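Local coordinates for protein molinate hydrolase (Gulosibacter molinativorax, PDB 4UB9) that hydrolyses the thiocarbamate pesticide molinate and is a zinc-binding member of the amidohydrolase family, at residues P426-Y430 with R431-E435; P150-I153 with A154-I158; T259-E262 with R263-D266. All coordinates share one frame; numbering follows the deposited sequence.

In the fold
The three contacts are local ones in a zinc amidohydrolase of the TIM-barrel clan, and no two of them touch. Contact 2 lies wholly within helix 148-159, contact 1 closes helix 424-429 at its C-terminus, and contact 3 opens helix 262-275 at its N-terminus. Contacts 1 and 3 mix buried and exposed residues, whereas those of contact 2 are buried or partly exposed. Contact 1 sets backbone capping bonds and the buried Tyr-430 against an outer lysine-phenylalanine pair. Contact 2 combines alpha-helical bonds with charged side chains tied to neighbouring elements and packs on another subunit. Contact 3, its centre about 26 Å from the chain centre, puts its serine cap at a subunit interface.

Contact 1: residues P426-Y430 with R431-E435; sequences PAKAY and RKFDE
Ala-427 and Lys-428 present their carbonyl oxygens to the chain that leaves the helix end. Lys-432 N reaches Ala-427 O at 2.7 Å in a nearly straight bond (166° at the hydrogen), while Arg-431 N bonds Lys-428 O at 2.9 Å. This is the tight part, and buried Tyr-430 continues it inward, its ring stacked on Phe-142 and its OH bonded to Gly-96 O.

The outer part is looser. Phe-433 has CG anti to its backbone N (chi1 -164°), which lays the ring alongside the Lys-428 chain. Lys-428 CE sits 3.6 Å from Phe-433 CE2 over one face, and Lys-428 NZ makes a cation-pi contact 4.4 Å from the ring centroid. Ala-427 CB comes to the ring edge, 3.9 Å from Phe-433 CD1. A serine in place of Phe-433 would probably leave the lysine chain without its flat support and its ammonium without the pi face. The exposed Arg-431 forms a salt bridge through NH1 with Asp-298.

The positive phi of Arg-431 (62°), together with the two bonds back into the last turn, defines a Schellman motif ending helix 424-429.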
# COMPACT_ATOMS: atom_id res chain seq x y z
N PRO A 426 28.31 -5.81 -30.97
CA PRO A 426 27.70 -6.85 -30.16
C PRO A 426 28.25 -8.21 -30.54
O PRO A 426 28.52 -9.02 -29.68
CB PRO A 426 26.23 -6.80 -30.54
CG PRO A 426 26.04 -5.53 -31.26
CD PRO A 426 27.34 -5.06 -31.77
N ALA A 427 28.37 -8.45 -31.82
CA ALA A 427 28.83 -9.73 -32.30
C ALA A 427 30.20 -10.05 -31.71
O ALA A 427 30.49 -11.19 -31.36
CB ALA A 427 28.91 -9.74 -33.81
N LYS A 428 31.06 -9.04 -31.64
CA LYS A 428 32.39 -9.23 -31.07
C LYS A 428 32.33 -9.52 -29.58
O LYS A 428 32.90 -10.49 -29.10
CB LYS A 428 33.28 -8.01 -31.30
CG LYS A 428 33.65 -7.74 -32.76
CD LYS A 428 35.05 -7.15 -32.86
CE LYS A 428 35.45 -6.82 -34.28
NZ LYS A 428 34.90 -5.49 -34.57
N ALA A 429 31.59 -8.69 -28.86
CA ALA A 429 31.42 -8.86 -27.43
C ALA A 429 30.96 -10.27 -27.07
O ALA A 429 31.44 -10.87 -26.08
CB ALA A 429 30.44 -7.86 -26.86
N TYR A 430 30.04 -10.78 -27.86
CA TYR A 430 29.43 -12.09 -27.62
C TYR A 430 30.20 -13.23 -28.31
O TYR A 430 29.80 -14.40 -28.28
CB TYR A 430 27.98 -12.08 -28.04
CG TYR A 430 26.98 -11.37 -27.10
CD1 TYR A 430 26.52 -11.99 -25.95
CD2 TYR A 430 26.46 -10.12 -27.41
CE1 TYR A 430 25.61 -11.37 -25.11
CE2 TYR A 430 25.56 -9.48 -26.56
CZ TYR A 430 25.11 -10.12 -25.43
OH TYR A 430 24.20 -9.52 -24.61
N ARG A 431 31.31 -12.87 -28.94
CA ARG A 431 32.23 -13.85 -29.61
C ARG A 431 31.51 -14.61 -30.73
O ARG A 431 31.61 -15.81 -30.85
CB ARG A 431 32.90 -14.77 -28.56
CG ARG A 431 33.64 -13.93 -27.50
CD ARG A 431 34.76 -14.62 -26.75
NE ARG A 431 34.28 -15.80 -26.03
CZ ARG A 431 34.18 -15.94 -24.69
NH1 ARG A 431 34.55 -14.98 -23.84
NH2 ARG A 431 33.69 -17.09 -24.22
N LYS A 432 30.75 -13.85 -31.51
CA LYS A 432 30.02 -14.37 -32.65
C LYS A 432 30.44 -13.68 -33.92
O LYS A 432 29.83 -13.90 -34.96
CB LYS A 432 28.53 -14.15 -32.52
CG LYS A 432 27.88 -14.85 -31.33
CD LYS A 432 27.78 -16.32 -31.58
CE LYS A 432 27.13 -16.95 -30.38
NZ LYS A 432 27.01 -18.40 -30.64
N PHE A 433 31.49 -12.89 -33.87
CA PHE A 433 31.91 -12.09 -35.03
C PHE A 433 32.46 -12.93 -36.19
O PHE A 433 32.48 -12.49 -37.32
CB PHE A 433 32.92 -11.02 -34.64
CG PHE A 433 33.10 -9.96 -35.69
CD1 PHE A 433 32.02 -9.23 -36.16
CD2 PHE A 433 34.38 -9.69 -36.23
CE1 PHE A 433 32.20 -8.25 -37.14
CE2 PHE A 433 34.57 -8.70 -37.19
CZ PHE A 433 33.47 -8.00 -37.67
N ASP A 434 32.90 -14.14 -35.89
CA ASP A 434 33.28 -15.11 -36.92
C ASP A 434 32.08 -15.50 -37.80
O ASP A 434 32.25 -15.87 -38.93
CB ASP A 434 33.95 -16.36 -36.32
CG ASP A 434 33.07 -17.06 -35.25
OD1 ASP A 434 32.27 -16.39 -34.54
OD2 ASP A 434 33.19 -18.29 -35.11
N GLU A 435 30.86 -15.33 -37.31
CA GLU A 435 29.66 -15.74 -38.04
C GLU A 435 28.69 -14.66 -38.46
O GLU A 435 27.92 -14.84 -39.41
CB GLU A 435 28.87 -16.69 -37.20
CG GLU A 435 29.61 -17.97 -37.02
CD GLU A 435 28.68 -19.14 -37.10
OE1 GLU A 435 29.09 -20.19 -37.64
OE2 GLU A 435 27.54 -19.01 -36.60

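Contact 2: residues P150-I153 with A154-I158; sequences PVTI and ARDRI
Arg-155 N bonds Val-151 O at 2.9 Å, and the guanidinium of the same arginine makes the shortest polar contact within the two segments. Arg-155 NH1 lies 2.7 Å from Asp-156 OD1 in a salt bridge between sequence neighbours. The carboxylate oxygen uses its syn lone pair and lies in the guanidinium plane, although the bond is bent at the hydrogen (137°). Arg-155 NE has a second anionic partner in Asp-237.

Three more backbone bonds complete the alpha-helical pattern, from Ala-154 to Pro-150, from Asp-156 to Thr-152 and from Arg-157 to Ile-153. Of these, the Asp-156 N to Thr-152 O bond is 3.1 Å long. With CG beside its backbone N (chi1 -66°), Asp-156 folds back over that carbonyl, and its CG is 3.2 Å from Thr-152 O.

Side chains one turn apart lie alongside each other. Thr-152 CG2 approaches Asp-156 OD2 at 3.6 Å, while Thr-152 OG1 is bonded to Leu-148 O. Ile-153 CG2 packs alongside Arg-157 CD at 3.8 Å; the NE of that arginine forms a salt bridge with Glu-127 of helix 122-135. Ala-154 and Pro-150 rest on Ile-126 of that helix, Val-151 meets Phe-170 of strand 167-170, and Asn-493 of the second subunit packs on Ile-153.

Helix 148-159 is the crossover of the beta-alpha-beta unit from strand 138-143 to strand 167-170. Since Asp-156 brings two acceptor oxygens near Thr-152 O, the positive charge of Arg-155 probably offsets an otherwise unfavourable crowding of oxygens.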
# COMPACT_ATOMS: atom_id res chain seq x y z
N PRO A 150 10.97 -21.62 -22.09
CA PRO A 150 10.38 -21.19 -23.36
C PRO A 150 11.36 -20.51 -24.29
O PRO A 150 11.20 -20.60 -25.48
CB PRO A 150 9.30 -20.20 -22.93
CG PRO A 150 9.63 -19.81 -21.55
CD PRO A 150 10.35 -20.96 -20.93
N VAL A 151 12.37 -19.84 -23.74
CA VAL A 151 13.35 -19.23 -24.61
C VAL A 151 14.20 -20.28 -25.32
O VAL A 151 14.58 -20.11 -26.47
CB VAL A 151 14.22 -18.20 -23.88
CG1 VAL A 151 15.34 -18.85 -23.10
CG2 VAL A 151 14.80 -17.19 -24.87
N THR A 152 14.47 -21.39 -24.64
CA THR A 152 15.17 -22.53 -25.25
C THR A 152 14.34 -23.12 -26.39
O THR A 152 14.80 -23.26 -27.53
CB THR A 152 15.42 -23.65 -24.22
OG1 THR A 152 16.26 -23.14 -23.20
CG2 THR A 152 16.11 -24.85 -24.85
N ILE A 153 13.09 -23.44 -26.09
CA ILE A 153 12.15 -23.93 -27.12
C ILE A 153 12.14 -23.04 -28.37
O ILE A 153 12.19 -23.52 -29.50
CB ILE A 153 10.73 -24.03 -26.58
CG1 ILE A 153 10.67 -25.19 -25.57
CG2 ILE A 153 9.73 -24.28 -27.70
CD1 ILE A 153 9.40 -25.27 -24.75
N ALA A 154 12.06 -21.74 -28.13
CA ALA A 154 11.89 -20.75 -29.21
C ALA A 154 13.16 -20.60 -30.03
O ALA A 154 13.10 -20.54 -31.25
CB ALA A 154 11.49 -19.41 -28.65
N ARG A 155 14.31 -20.54 -29.37
CA ARG A 155 15.52 -20.39 -30.16
C ARG A 155 15.77 -21.62 -31.01
O ARG A 155 16.21 -21.49 -32.15
CB ARG A 155 16.74 -20.00 -29.36
CG ARG A 155 17.59 -21.11 -28.88
CD ARG A 155 19.00 -20.88 -29.24
NE ARG A 155 19.84 -21.07 -28.08
CZ ARG A 155 20.04 -22.19 -27.38
NH1 ARG A 155 19.38 -23.29 -27.64
NH2 ARG A 155 20.90 -22.19 -26.38
N ASP A 156 15.48 -22.80 -30.47
CA ASP A 156 15.74 -24.06 -31.17
C ASP A 156 14.84 -24.17 -32.40
O ASP A 156 15.25 -24.61 -33.44
CB ASP A 156 15.55 -25.27 -30.26
CG ASP A 156 16.60 -25.32 -29.10
OD1 ASP A 156 17.57 -24.55 -29.12
OD2 ASP A 156 16.45 -26.15 -28.19
N ARG A 157 13.63 -23.70 -32.27
CA ARG A 157 12.71 -23.73 -33.38
C ARG A 157 13.07 -22.74 -34.45
O ARG A 157 12.92 -23.01 -35.64
CB ARG A 157 11.29 -23.53 -32.89
CG ARG A 157 10.71 -24.83 -32.34
CD ARG A 157 9.45 -24.62 -31.50
NE ARG A 157 8.61 -23.54 -32.02
CZ ARG A 157 7.65 -23.68 -32.93
NH1 ARG A 157 7.40 -24.85 -33.48
NH2 ARG A 157 6.96 -22.62 -33.33
N ILE A 158 13.50 -21.56 -34.06
CA ILE A 158 13.94 -20.56 -35.05
C ILE A 158 15.24 -21.01 -35.72
O ILE A 158 15.40 -20.96 -36.92
CB ILE A 158 14.14 -19.19 -34.42
CG1 ILE A 158 12.80 -18.63 -34.02
CG2 ILE A 158 14.87 -18.25 -35.39
CD1 ILE A 158 12.87 -17.37 -33.17

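Contact 3: residues T259-E262 with R263-D266; sequences TFSE and RVLD
Val-264 can be followed outward from its backbone against Ser-261 and Phe-260. Its CB lies 3.4 Å from Ser-261 OG. From there the branches part: Val-264 CG2, beside the backbone N, touches Ser-261 OG at 3.3 Å, while Val-264 CG1, set anti to that N (chi1 165°), reaches Phe-260 CD1 at 3.6 Å. The valine and phenylalanine side chains cross at about a right angle, and the methyl comes at the ring obliquely. Thr-259 CG2 covers one face of the same ring, over its centre. Beyond the segments, Val-264 rests on Pro-221 and Val-224 of helix 221-232.

The valine is also held through its main chain. Ser-261 occupies the N-cap of helix 262-275, and its OG accepts from Val-264 N at 3.1 Å, with 153° at the hydrogen. A chi1 of 68° places this OG between the backbone N and the carbonyl carbon, where it can turn back to the first helical turn. Ser-261 O takes Leu-265 N at 2.8 Å, and Glu-262 O takes Asp-266 N at the same 2.8 Å, so the regular helical bonds begin at once.

Charge gathers around this start. Glu-262 OE1 and Asp-266 OD1, 5.5 Å apart, share Arg-295 NH2 as salt-bridge partner, which probably eases their mutual repulsion. From the third subunit, Glu-287 bonds Ser-261 OG through OE1 and pairs with Arg-263 NH2 through OE2.

The capping hydroxyl therefore serves two ends, an amide of its own helix and a carboxylate of another chain. The amide groups at the start of the helix would probably favour the Glu-287 carboxylate of the third subunit beside the cap.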
# COMPACT_ATOMS: atom_id res chain seq x y z
N THR A 259 25.30 -7.95 -4.71
CA THR A 259 24.53 -9.20 -4.50
C THR A 259 25.30 -10.28 -3.77
O THR A 259 24.74 -11.08 -2.99
CB THR A 259 24.10 -9.77 -5.88
OG1 THR A 259 23.29 -8.80 -6.52
CG2 THR A 259 23.32 -11.05 -5.75
N PHE A 260 26.59 -10.34 -4.06
CA PHE A 260 27.49 -11.43 -3.64
C PHE A 260 28.76 -10.89 -2.99
O PHE A 260 29.20 -9.79 -3.31
CB PHE A 260 27.94 -12.25 -4.85
CG PHE A 260 26.81 -13.02 -5.53
CD1 PHE A 260 26.13 -14.00 -4.86
CD2 PHE A 260 26.45 -12.73 -6.82
CE1 PHE A 260 25.11 -14.69 -5.47
CE2 PHE A 260 25.42 -13.40 -7.43
CZ PHE A 260 24.75 -14.38 -6.75
N SER A 261 29.37 -11.71 -2.12
CA SER A 261 30.75 -11.46 -1.69
C SER A 261 31.70 -11.65 -2.85
O SER A 261 31.39 -12.35 -3.82
CB SER A 261 31.19 -12.42 -0.58
OG SER A 261 31.28 -13.74 -1.06
N GLU A 262 32.86 -11.04 -2.77
CA GLU A 262 33.85 -11.15 -3.88
C GLU A 262 34.27 -12.59 -4.09
O GLU A 262 34.43 -13.07 -5.19
CB GLU A 262 35.00 -10.13 -3.76
CG GLU A 262 34.36 -8.71 -3.84
CD GLU A 262 35.05 -7.65 -4.70
OE1 GLU A 262 35.93 -8.01 -5.49
OE2 GLU A 262 34.65 -6.46 -4.60
N ARG A 263 34.42 -13.26 -2.99
CA ARG A 263 34.72 -14.68 -2.96
C ARG A 263 33.72 -15.54 -3.74
O ARG A 263 34.08 -16.44 -4.49
CB ARG A 263 34.64 -15.05 -1.49
CG ARG A 263 35.16 -16.38 -1.09
CD ARG A 263 35.45 -16.31 0.40
NE ARG A 263 34.33 -16.77 1.21
CZ ARG A 263 34.43 -17.72 2.16
NH1 ARG A 263 35.58 -18.27 2.43
NH2 ARG A 263 33.37 -18.10 2.84
N VAL A 264 32.44 -15.26 -3.52
CA VAL A 264 31.37 -16.03 -4.19
C VAL A 264 31.26 -15.59 -5.65
O VAL A 264 31.05 -16.38 -6.56
CB VAL A 264 30.02 -15.85 -3.48
CG1 VAL A 264 28.86 -16.32 -4.35
CG2 VAL A 264 30.02 -16.60 -2.15
N LEU A 265 31.49 -14.31 -5.87
CA LEU A 265 31.55 -13.79 -7.23
C LEU A 265 32.66 -14.46 -8.03
O LEU A 265 32.49 -14.87 -9.17
CB LEU A 265 31.73 -12.27 -7.19
CG LEU A 265 31.68 -11.56 -8.52
CD1 LEU A 265 30.40 -11.85 -9.27
CD2 LEU A 265 31.81 -10.06 -8.25
N ASP A 266 33.80 -14.63 -7.40
CA ASP A 266 34.91 -15.37 -8.02
C ASP A 266 34.53 -16.81 -8.41
O ASP A 266 34.88 -17.28 -9.48
CB ASP A 266 36.15 -15.38 -7.12
CG ASP A 266 36.79 -13.96 -7.00
OD1 ASP A 266 36.46 -13.02 -7.80
OD2 ASP A 266 37.62 -13.79 -6.06